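Glutathione peroxidase (Schistosoma mansoni, PDB 2V1M) catalyses the reduction of hydrogen peroxide by glutathione, yielding glutathione disulfide and water, as a member of the thioredoxin-like glutathione peroxidase family. Local coordinates at residues D113-K116 / F117-S120; K147-S150 / P151-P155; Q52-E55 / M56-R59; V24-E27 / K28-G31. One frame throughout, in Å; residues are numbered along the deposited sequence. Where two conformers were deposited one is given.

Contact 1: residues D113-K116 / F117-S120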
loop_
_atom_site.group_PDB
_atom_site.type_symbol
_atom_site.label_atom_id
_atom_site.label_comp_id
_atom_site.label_asym_id
_atom_site.label_seq_id
_atom_site.Cartn_x
_atom_site.Cartn_y
_atom_site.Cartn_z
ATOM N N ASP A 113 -7.989 -8.670 -6.386
ATOM C CA ASP A 113 -9.300 -8.099 -6.035
ATOM C C ASP A 113 -9.196 -6.908 -5.090
ATOM O O ASP A 113 -10.030 -5.985 -5.186
ATOM C CB ASP A 113 -10.205 -9.169 -5.431
ATOM C CG ASP A 113 -10.673 -10.203 -6.457
ATOM O OD1 ASP A 113 -10.557 -9.969 -7.683
ATOM O OD2 ASP A 113 -11.188 -11.260 -6.016
ATOM N N LEU A 114 -8.173 -6.859 -4.238
ATOM C CA LEU A 114 -8.029 -5.687 -3.366
ATOM C C LEU A 114 -7.888 -4.415 -4.242
ATOM O O LEU A 114 -8.497 -3.374 -3.927
ATOM C CB LEU A 114 -6.796 -5.848 -2.491
ATOM C CG LEU A 114 -6.384 -4.563 -1.730
ATOM C CD1 LEU A 114 -7.451 -4.117 -0.738
ATOM C CD2 LEU A 114 -5.055 -4.808 -1.040
ATOM N N TYR A 115 -7.072 -4.492 -5.289
ATOM C CA TYR A 115 -6.876 -3.325 -6.146
ATOM C C TYR A 115 -8.051 -3.045 -7.044
ATOM O O TYR A 115 -8.355 -1.873 -7.308
ATOM C CB TYR A 115 -5.540 -3.417 -6.911
ATOM C CG TYR A 115 -4.401 -2.869 -6.078
ATOM C CD1 TYR A 115 -3.894 -1.601 -6.302
ATOM C CD2 TYR A 115 -3.780 -3.684 -5.145
ATOM C CE1 TYR A 115 -2.782 -1.122 -5.544
ATOM C CE2 TYR A 115 -2.675 -3.235 -4.399
ATOM C CZ TYR A 115 -2.193 -1.948 -4.617
ATOM O OH TYR A 115 -1.131 -1.441 -3.882
ATOM N N LYS A 116 -8.747 -4.080 -7.517
ATOM C CA LYS A 116 -10.022 -3.830 -8.199
ATOM C C LYS A 116 -10.942 -3.023 -7.284
ATOM O O LYS A 116 -11.584 -2.041 -7.707
ATOM C CB LYS A 116 -10.681 -5.134 -8.654
ATOM C CG LYS A 116 -9.826 -5.888 -9.675
ATOM C CD LYS A 116 -10.568 -7.124 -10.236
ATOM C CE LYS A 116 -9.737 -7.804 -11.302
ATOM N NZ LYS A 116 -10.516 -8.932 -11.931
ATOM N N PHE A 117 -11.011 -3.421 -6.022
ATOM C CA PHE A 117 -11.847 -2.720 -5.048
ATOM C C PHE A 117 -11.359 -1.288 -4.816
ATOM O O PHE A 117 -12.173 -0.329 -4.828
ATOM C CB PHE A 117 -11.882 -3.506 -3.731
ATOM C CG PHE A 117 -12.644 -2.813 -2.649
ATOM C CD1 PHE A 117 -14.056 -2.744 -2.692
ATOM C CD2 PHE A 117 -11.978 -2.218 -1.573
ATOM C CE1 PHE A 117 -14.759 -2.115 -1.681
ATOM C CE2 PHE A 117 -12.699 -1.583 -0.554
ATOM C CZ PHE A 117 -14.090 -1.545 -0.612
ATOM N N LEU A 118 -10.072 -1.104 -4.524
ATOM C CA LEU A 118 -9.544 0.244 -4.257
ATOM C C LEU A 118 -9.886 1.183 -5.424
ATOM O O LEU A 118 -10.377 2.299 -5.215
ATOM C CB LEU A 118 -8.039 0.184 -4.049
ATOM C CG LEU A 118 -7.585 -0.525 -2.757
ATOM C CD1 LEU A 118 -6.065 -0.668 -2.797
ATOM C CD2 LEU A 118 -8.023 0.261 -1.517
ATOM N N LYS A 119 -9.599 0.735 -6.644
ATOM C CA LYS A 119 -9.856 1.563 -7.835
ATOM C C LYS A 119 -11.353 1.802 -8.051
ATOM O O LYS A 119 -11.719 2.830 -8.616
ATOM C CB LYS A 119 -9.238 0.923 -9.075
ATOM C CG LYS A 119 -7.715 0.911 -9.074
ATOM C CD LYS A 119 -7.145 0.444 -10.409
ATOM C CE LYS A 119 -7.491 -0.991 -10.725
ATOM N NZ LYS A 119 -6.982 -1.339 -12.062
ATOM N N SER A 120 -12.202 0.884 -7.576
ATOM C CA SER A 120 -13.655 1.079 -7.714
ATOM C C SER A 120 -14.175 2.150 -6.747
ATOM O O SER A 120 -15.304 2.648 -6.927
ATOM C CB SER A 120 -14.427 -0.220 -7.473
ATOM O OG SER A 120 -14.547 -0.540 -6.108
#

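Contact 2: residues K147-S150 / P151-P155. With SO4 (sulfate ion), chain B.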
loop_
_atom_site.group_PDB
_atom_site.type_symbol
_atom_site.label_atom_id
_atom_site.label_comp_id
_atom_site.label_asym_id
_atom_site.label_seq_id
_atom_site.Cartn_x
_atom_site.Cartn_y
_atom_site.Cartn_z
ATOM N N LYS A 147 -9.271 8.187 0.002
ATOM C CA LYS A 147 -8.447 9.105 -0.768
ATOM C C LYS A 147 -7.446 8.284 -1.544
ATOM O O LYS A 147 -7.009 7.204 -1.106
ATOM C CB LYS A 147 -7.763 10.158 0.105
ATOM C CG LYS A 147 -7.360 11.418 -0.686
ATOM C CD LYS A 147 -7.351 12.660 0.195
ATOM C CE LYS A 147 -6.749 13.851 -0.518
ATOM N NZ LYS A 147 -6.656 15.032 0.387
ATOM N N ARG A 148 -7.029 8.825 -2.684
ATOM C CA ARG A 148 -6.048 8.209 -3.564
ATOM C C ARG A 148 -5.035 9.276 -3.970
ATOM O O ARG A 148 -5.406 10.436 -4.277
ATOM C CB ARG A 148 -6.767 7.692 -4.822
ATOM C CG ARG A 148 -5.880 7.155 -5.912
ATOM C CD ARG A 148 -6.756 6.678 -7.084
ATOM N NE ARG A 148 -5.939 6.314 -8.233
ATOM C CZ ARG A 148 -6.341 5.492 -9.203
ATOM N NH1 ARG A 148 -7.525 4.857 -9.126
ATOM N NH2 ARG A 148 -5.545 5.272 -10.248
ATOM N N TYR A 149 -3.758 8.896 -3.965
ATOM C CA TYR A 149 -2.653 9.829 -4.264
ATOM C C TYR A 149 -1.821 9.248 -5.380
ATOM O O TYR A 149 -1.482 8.051 -5.401
ATOM C CB TYR A 149 -1.784 10.062 -3.018
ATOM C CG TYR A 149 -2.544 10.437 -1.777
ATOM C CD1 TYR A 149 -2.720 11.787 -1.421
ATOM C CD2 TYR A 149 -3.118 9.450 -0.974
ATOM C CE1 TYR A 149 -3.415 12.140 -0.264
ATOM C CE2 TYR A 149 -3.808 9.795 0.176
ATOM C CZ TYR A 149 -3.944 11.126 0.532
ATOM O OH TYR A 149 -4.619 11.400 1.705
ATOM N N SER A 150 -1.440 10.124 -6.293
ATOM C CA SER A 150 -0.668 9.727 -7.460
ATOM C C SER A 150 0.772 9.383 -7.034
ATOM O O SER A 150 1.246 9.804 -5.970
ATOM C CB SER A 150 -0.684 10.864 -8.480
ATOM O OG SER A 150 0.023 11.981 -7.995
ATOM N N PRO A 151 1.480 8.649 -7.902
ATOM C CA PRO A 151 2.863 8.201 -7.601
ATOM C C PRO A 151 3.808 9.272 -7.053
ATOM O O PRO A 151 4.570 8.968 -6.127
ATOM C CB PRO A 151 3.358 7.672 -8.955
ATOM C CG PRO A 151 2.088 7.057 -9.551
ATOM C CD PRO A 151 0.991 8.074 -9.186
ATOM N N THR A 152 3.794 10.458 -7.638
ATOM C CA THR A 152 4.751 11.505 -7.247
ATOM C C THR A 152 4.392 12.174 -5.912
ATOM O O THR A 152 5.143 13.031 -5.441
ATOM C CB THR A 152 4.898 12.604 -8.315
ATOM O OG1 THR A 152 3.642 13.280 -8.490
ATOM C CG2 THR A 152 5.400 12.055 -9.645
ATOM N N THR A 153 3.303 11.777 -5.272
ATOM C CA THR A 153 2.949 12.335 -3.960
ATOM C C THR A 153 3.902 11.786 -2.899
ATOM O O THR A 153 3.932 10.579 -2.623
ATOM C CB THR A 153 1.510 11.945 -3.598
ATOM O OG1 THR A 153 0.634 12.279 -4.670
ATOM C CG2 THR A 153 1.093 12.692 -2.342
ATOM N N ALA A 154 4.674 12.662 -2.279
ATOM C CA ALA A 154 5.538 12.227 -1.202
ATOM C C ALA A 154 4.693 11.628 -0.076
ATOM O O ALA A 154 3.705 12.239 0.323
ATOM C CB ALA A 154 6.327 13.421 -0.662
ATOM N N PRO A 155 5.117 10.482 0.506
ATOM C CA PRO A 155 4.341 9.946 1.636
ATOM C C PRO A 155 4.121 10.981 2.731
ATOM O O PRO A 155 3.044 11.044 3.311
ATOM C CB PRO A 155 5.185 8.750 2.095
ATOM C CG PRO A 155 5.829 8.237 0.778
ATOM C CD PRO A 155 6.153 9.528 0.013
HETATM S S SO4 B . -3.612 8.831 -10.002
HETATM O O1 SO4 B . -4.354 7.944 -10.960
HETATM O O2 SO4 B . -3.787 10.218 -10.485
HETATM O O3 SO4 B . -4.233 8.648 -8.674
HETATM O O4 SO4 B . -2.186 8.508 -10.019
HETATM O O HOH W 1 -2.139 12.935 -5.862
HETATM O O HOH W 2 0.931 14.469 -6.446
#

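Contact 3: residues Q52-E55 / M56-R59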
loop_
_atom_site.group_PDB
_atom_site.type_symbol
_atom_site.label_atom_id
_atom_site.label_comp_id
_atom_site.label_asym_id
_atom_site.label_seq_id
_atom_site.Cartn_x
_atom_site.Cartn_y
_atom_site.Cartn_z
ATOM N N GLN A 52 10.505 7.532 3.567
ATOM C CA GLN A 52 9.430 8.288 4.204
ATOM C C GLN A 52 8.384 7.337 4.811
ATOM O O GLN A 52 7.846 7.641 5.881
ATOM C CB GLN A 52 8.770 9.242 3.232
ATOM C CG GLN A 52 9.714 10.386 2.831
ATOM C CD GLN A 52 9.023 11.497 2.066
ATOM O OE1 GLN A 52 7.808 11.522 1.901
ATOM N NE2 GLN A 52 9.805 12.451 1.611
ATOM N N LEU A 53 8.049 6.251 4.108
ATOM C CA LEU A 53 7.092 5.297 4.686
ATOM C C LEU A 53 7.586 4.713 6.006
ATOM O O LEU A 53 6.813 4.522 6.942
ATOM C CB LEU A 53 6.724 4.199 3.683
ATOM C CG LEU A 53 5.933 4.694 2.474
ATOM C CD1 LEU A 53 5.927 3.579 1.404
ATOM C CD2 LEU A 53 4.478 5.018 2.881
ATOM N N GLN A 54 8.876 4.361 6.070
ATOM C CA GLN A 54 9.411 3.797 7.320
ATOM C C GLN A 54 9.386 4.845 8.448
ATOM O O GLN A 54 9.093 4.496 9.612
ATOM C CB GLN A 54 10.822 3.239 7.078
ATOM C CG GLN A 54 11.496 2.765 8.349
ATOM C CD GLN A 54 10.737 1.774 9.162
ATOM O OE1 GLN A 54 9.875 1.019 8.651
ATOM N NE2 GLN A 54 11.046 1.754 10.480
ATOM N N GLU A 55 9.698 6.100 8.129
ATOM C CA GLU A 55 9.577 7.171 9.127
ATOM C C GLU A 55 8.124 7.344 9.578
ATOM O O GLU A 55 7.848 7.569 10.768
ATOM C CB GLU A 55 10.143 8.483 8.571
ATOM C CG GLU A 55 11.657 8.493 8.421
ATOM C CD GLU A 55 12.208 9.207 7.157
ATOM O OE1 GLU A 55 11.494 10.000 6.515
ATOM O OE2 GLU A 55 13.391 8.969 6.784
ATOM N N MET A 56 7.194 7.298 8.637
ATOM C CA MET A 56 5.806 7.466 9.035
ATOM C C MET A 56 5.283 6.293 9.843
ATOM O O MET A 56 4.545 6.512 10.807
ATOM C CB MET A 56 4.931 7.705 7.828
ATOM C CG MET A 56 5.219 9.013 7.139
ATOM S SD MET A 56 4.409 9.194 5.535
ATOM C CE MET A 56 2.701 9.319 6.077
ATOM N N HIS A 57 5.684 5.075 9.479
ATOM C CA HIS A 57 5.372 3.909 10.310
ATOM C C HIS A 57 5.863 4.157 11.739
ATOM O O HIS A 57 5.149 3.954 12.720
ATOM C CB HIS A 57 6.080 2.685 9.753
ATOM C CG HIS A 57 6.020 1.522 10.682
ATOM N ND1 HIS A 57 4.945 0.650 10.701
ATOM C CD2 HIS A 57 6.902 1.109 11.634
ATOM C CE1 HIS A 57 5.201 -0.256 11.631
ATOM N NE2 HIS A 57 6.357 0.006 12.220
ATOM N N THR A 58 7.127 4.566 11.865
ATOM C CA THR A 58 7.701 4.719 13.194
ATOM C C THR A 58 6.980 5.816 14.003
ATOM O O THR A 58 6.789 5.689 15.218
ATOM C CB THR A 58 9.208 4.921 13.065
ATOM O OG1 THR A 58 9.777 3.722 12.493
ATOM C CG2 THR A 58 9.855 5.163 14.414
ATOM N N ARG A 59 6.570 6.894 13.323
ATOM C CA ARG A 59 5.863 7.976 14.009
ATOM C C ARG A 59 4.440 7.574 14.422
ATOM O O ARG A 59 3.951 8.013 15.479
ATOM C CB ARG A 59 5.839 9.251 13.129
ATOM C CG ARG A 59 5.194 10.449 13.792
ATOM C CD ARG A 59 5.192 11.661 12.894
ATOM N NE ARG A 59 6.425 12.418 13.045
ATOM C CZ ARG A 59 6.643 13.617 12.517
ATOM N NH1 ARG A 59 7.804 14.222 12.726
ATOM N NH2 ARG A 59 5.715 14.203 11.770
#

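Contact 4: residues V24-E27 / K28-G31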
loop_
_atom_site.group_PDB
_atom_site.type_symbol
_atom_site.label_atom_id
_atom_site.label_comp_id
_atom_site.label_asym_id
_atom_site.label_seq_id
_atom_site.Cartn_x
_atom_site.Cartn_y
_atom_site.Cartn_z
ATOM N N VAL A 24 -3.147 -13.906 4.588
ATOM C CA VAL A 24 -3.750 -13.165 5.671
ATOM C C VAL A 24 -4.990 -12.460 5.139
ATOM O O VAL A 24 -4.967 -11.816 4.086
ATOM C CB VAL A 24 -2.721 -12.248 6.316
ATOM C CG1 VAL A 24 -2.263 -11.226 5.380
ATOM C CG2 VAL A 24 -3.251 -11.655 7.600
ATOM N N SER A 25 -6.068 -12.580 5.902
ATOM C CA SER A 25 -7.249 -11.771 5.626
ATOM C C SER A 25 -7.001 -10.334 6.144
ATOM O O SER A 25 -6.520 -10.125 7.270
ATOM C CB SER A 25 -8.461 -12.347 6.340
ATOM O OG SER A 25 -9.511 -11.373 6.346
ATOM N N LEU A 26 -7.452 -9.359 5.359
ATOM C CA LEU A 26 -7.344 -7.954 5.759
ATOM C C LEU A 26 -8.290 -7.582 6.899
ATOM O O LEU A 26 -8.206 -6.479 7.418
ATOM C CB LEU A 26 -7.487 -7.014 4.561
ATOM C CG LEU A 26 -6.460 -7.261 3.451
ATOM C CD1 LEU A 26 -6.712 -6.244 2.326
ATOM C CD2 LEU A 26 -5.046 -7.174 3.975
ATOM N N GLU A 27 -9.107 -8.546 7.357
ATOM C CA GLU A 27 -9.769 -8.412 8.671
ATOM C C GLU A 27 -8.772 -8.019 9.768
ATOM O O GLU A 27 -9.162 -7.378 10.738
ATOM C CB GLU A 27 -10.426 -9.742 9.055
ATOM C CG GLU A 27 -11.745 -10.021 8.326
ATOM C CD GLU A 27 -12.905 -9.266 8.967
ATOM O OE1 GLU A 27 -12.728 -8.798 10.103
ATOM O OE2 GLU A 27 -13.953 -9.134 8.305
ATOM N N LYS A 28 -7.509 -8.421 9.616
ATOM C CA LYS A 28 -6.402 -8.047 10.523
ATOM C C LYS A 28 -6.384 -6.542 10.810
ATOM O O LYS A 28 -5.977 -6.118 11.912
ATOM C CB LYS A 28 -5.013 -8.480 9.890
ATOM C CG LYS A 28 -3.764 -8.029 10.619
ATOM C CD LYS A 28 -2.504 -8.626 9.960
ATOM C CE LYS A 28 -1.226 -8.059 10.540
ATOM N NZ LYS A 28 -0.021 -8.837 10.177
ATOM N N TYR A 29 -6.788 -5.738 9.833
ATOM C CA TYR A 29 -6.636 -4.282 9.881
ATOM C C TYR A 29 -7.884 -3.542 10.360
ATOM O O TYR A 29 -7.912 -2.304 10.355
ATOM C CB TYR A 29 -6.165 -3.777 8.510
ATOM C CG TYR A 29 -4.814 -4.371 8.151
ATOM C CD1 TYR A 29 -3.667 -3.922 8.779
ATOM C CD2 TYR A 29 -4.710 -5.421 7.258
ATOM C CE1 TYR A 29 -2.436 -4.506 8.505
ATOM C CE2 TYR A 29 -3.468 -6.037 6.974
ATOM C CZ TYR A 29 -2.341 -5.570 7.613
ATOM O OH TYR A 29 -1.152 -6.178 7.308
ATOM N N ARG A 30 -8.898 -4.282 10.815
ATOM C CA ARG A 30 -10.120 -3.630 11.303
ATOM C C ARG A 30 -9.781 -2.632 12.405
ATOM O O ARG A 30 -9.050 -2.939 13.356
ATOM C CB ARG A 30 -11.087 -4.662 11.866
ATOM C CG ARG A 30 -12.511 -4.152 11.975
ATOM C CD ARG A 30 -13.503 -5.281 12.262
ATOM N NE ARG A 30 -13.888 -6.136 11.114
ATOM C CZ ARG A 30 -14.907 -5.874 10.298
ATOM N NH1 ARG A 30 -15.573 -4.745 10.442
ATOM N NH2 ARG A 30 -15.242 -6.710 9.306
ATOM N N GLY A 31 -10.326 -1.431 12.278
ATOM C CA GLY A 31 -10.157 -0.409 13.296
ATOM C C GLY A 31 -8.902 0.440 13.163
ATOM O O GLY A 31 -8.743 1.373 13.944
#

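Contact 1: residues D113-K116 / F117-S120
Leu118 and Leu114 meet one turn apart in helix 113-121, both through their backbones and through their side chains. Leu118 N gives its hydrogen to Leu114 O at 2.8 Å. The same i to i+4 pattern takes Phe117 N to Asp113 O at 2.9 Å and Lys119 N to Tyr115 O at 3.0 Å. Ser120 N reaches Lys116 O at 3.0 Å, but this bond is bent, with an N-H...O angle of 135°. At that end the Ser120 side chain turns back on the helix: chi1 of 78° sets OG between its own N and carbonyl carbon, and Ser120 OG donates to Phe117 O at 2.7 Å. Ser120 N also makes a weak bond to Phe117 O. Outside the turn, Leu114 N bonds to Asp112 OD1 and Lys119 O accepts from Asn128 ND2.

The apolar side is built round Leu118. Leu118 CD1 sits over the centre of the Tyr115 ring in a CH-pi contact, 4.2 Å from the centroid and 7° off the ring normal. Leu118 CD1 also lies 4.1 Å from Leu114 CG. Tyr115 and Leu118 both touch Ile36 of strand 33-39, and Phe117 meets the ring of Phe14.

The ammonium groups of the two lysines are held by loop acceptors. Lys116 NZ bonds to Ser109 O, Lys119 NZ to Val106 O and Asn107 OD1. The chemistry is thus divided: four i to i+4 bonds hold the turn, lysine ends tie it to the preceding loop, and apolar groups pack it onto the sheet.

Contact 2: residues K147-S150 / P151-P155
Ser150 O is gripped twice by Thr153. Thr153 N donates to Ser150 O at 2.9 Å, closing a type I beta turn that runs from Ser150 to Thr153. Thr153 OG1 also donates to Ser150 O, again at 2.9 Å. Both donors come from the same face of the carbonyl plane, with N the farther out of it. The hydroxyl can reach because chi1 of -51° turns OG1 beside the Thr153 backbone N.

Two waters extend the polar network. One accepts from Ser150 N at 2.9 Å and donates to Thr153 OG1. The other donates to Thr153 OG1 at 2.8 Å and is also bonded to Ser150 OG. The other branch of Thr153 is apolar: Thr153 CG2 packs obliquely against the Tyr149 ring, 4.0 Å from Tyr149 CD1. The phenol end of Tyr149 leads away from the turn, and its OH bonds to Asp161 of helix 159-167.

Arg148 points to a sulfate, probably from the crystallisation liquor. The extended chain brings Arg148 NE to sulfate O3 at 2.9 Å. Arg148 NH2 makes only a weak bond to sulfate O1 and also bonds to Asn128 O. Lys131 NZ and Thr125 OG1 also bond to the anion. Where strand 145-149 ends, one threonine therefore satisfies a carbonyl twice, and its hydroxyl links that carbonyl to two waters, so the turn is fixed by polar bonds at the surface.

Contact 3: residues Q52-E55 / M56-R59
Thr58 turns OG1 beside its backbone N, with chi1 -64°, and this aims the hydroxyl back along the helix at Gln54 O. Thr58 OG1 donates to Gln54 O at 3.1 Å. Thr58 N donates to the same Gln54 O at 3.0 Å. The two donors approach from opposite faces of the carbonyl plane, so this oxygen is held from both sides by one residue.

The Gln54 side chain bends toward the same turn. Its CG is anti to the backbone N (chi1 174°), and a bend at chi2 brings the Gln54 amide beside the Thr58 hydroxyl. Gln54 NE2 comes within 3.1 Å of Thr58 OG1, but the angle is wrong for a hydrogen bond. The amide has its stronger tie outside the turn, where Gln54 OE1 accepts from Gln97 N.

Met56 lies on another side of the helix. Met56 N donates to Gln52 O at 2.9 Å. In the conformer given, Met56 CG passes Gln52 O at 3.2 Å; the side chain leads away and touches Pro155 and Ile162. Leu53 and His57 are joined by the bond from His57 N to Leu53 O, and both touch Ile67 of strand 65-71. Arg59 N bonds to Glu55 O, while the guanidinium of Arg59 forms a salt bridge with Glu159.

This is one stretch of an amphipathic alpha helix. Helix 46-60 packs on the central sheet of the thioredoxin-like fold. It follows strand 33-39 and the active-site segment at Cys43, assigned by similarity, and leads to strand 65-71 in a beta-alpha-beta crossover.

Contact 4: residues V24-E27 / K28-G31
An ST turn at Ser25 leads from strand 23-25 into a short 3-10 segment, within the part of this thioredoxin-like fold that precedes strand 33-39. Ser25 OG accepts from Glu27 N at 3.0 Å. Three i to i+3 backbone bonds follow: Lys28 N to Ser25 O, Tyr29 N to Leu26 O and Arg30 N to Glu27 O. Ser25 is thus used twice, by its hydroxyl and by its carbonyl.

On the buried side, Leu26 and Tyr29 pack together. Leu26 CD2 meets the edge of the Tyr29 ring near its plane, 3.6 Å from Tyr29 CE2. CG of the neighbouring Lys28 lies over one ring face. Both Leu26 and Tyr29 also touch Leu68 of strand 65-71, and Tyr29 OH bonds to Asp99, which ties the turn to strand 99-100. A chi1 of 173° swings the extended Lys28 chain away from its own N and beside its carbonyl carbon. The chain runs back past Val24, placing Lys28 CD 3.9 Å from Val24 CG2.

On the exposed side, Glu27 and Arg30 lie alongside each other and point the same way. A bend at chi2 of Glu27 turns its carboxylate toward the guanidinium, and the two planes are 31° apart. Arg30 grips side-on with two nitrogens, one to each oxygen, and both oxygens are met on the syn side. Arg30 NE donates to Glu27 OE1 at 3.1 Å, and Arg30 NH2 donates to Glu27 OE2 at 2.9 Å.

Overall arrangement
From the N terminus the order is contact 4, contact 3, contact 1 and contact 2. Each closes only a local turn. They follow in series, and none nests within or crosses another. Contact 4 joins the small hairpin of strands 15-17 and 23-25 to the approach to strand 33-39. Contact 3 lies in helix 46-60, and contact 1 in helix 113-121, on opposite sides of the chain's centre, about 25 Å apart between centres. Contact 4 touches contact 1 where Leu26 CD1 packs 3.8 Å from Leu114 CD1. Contact 2, leaving edge strand 145-149, meets contact 1 through Arg148 and Lys119, and contact 3 where Ala154 and Pro155 pack on Gln52 and Leu53.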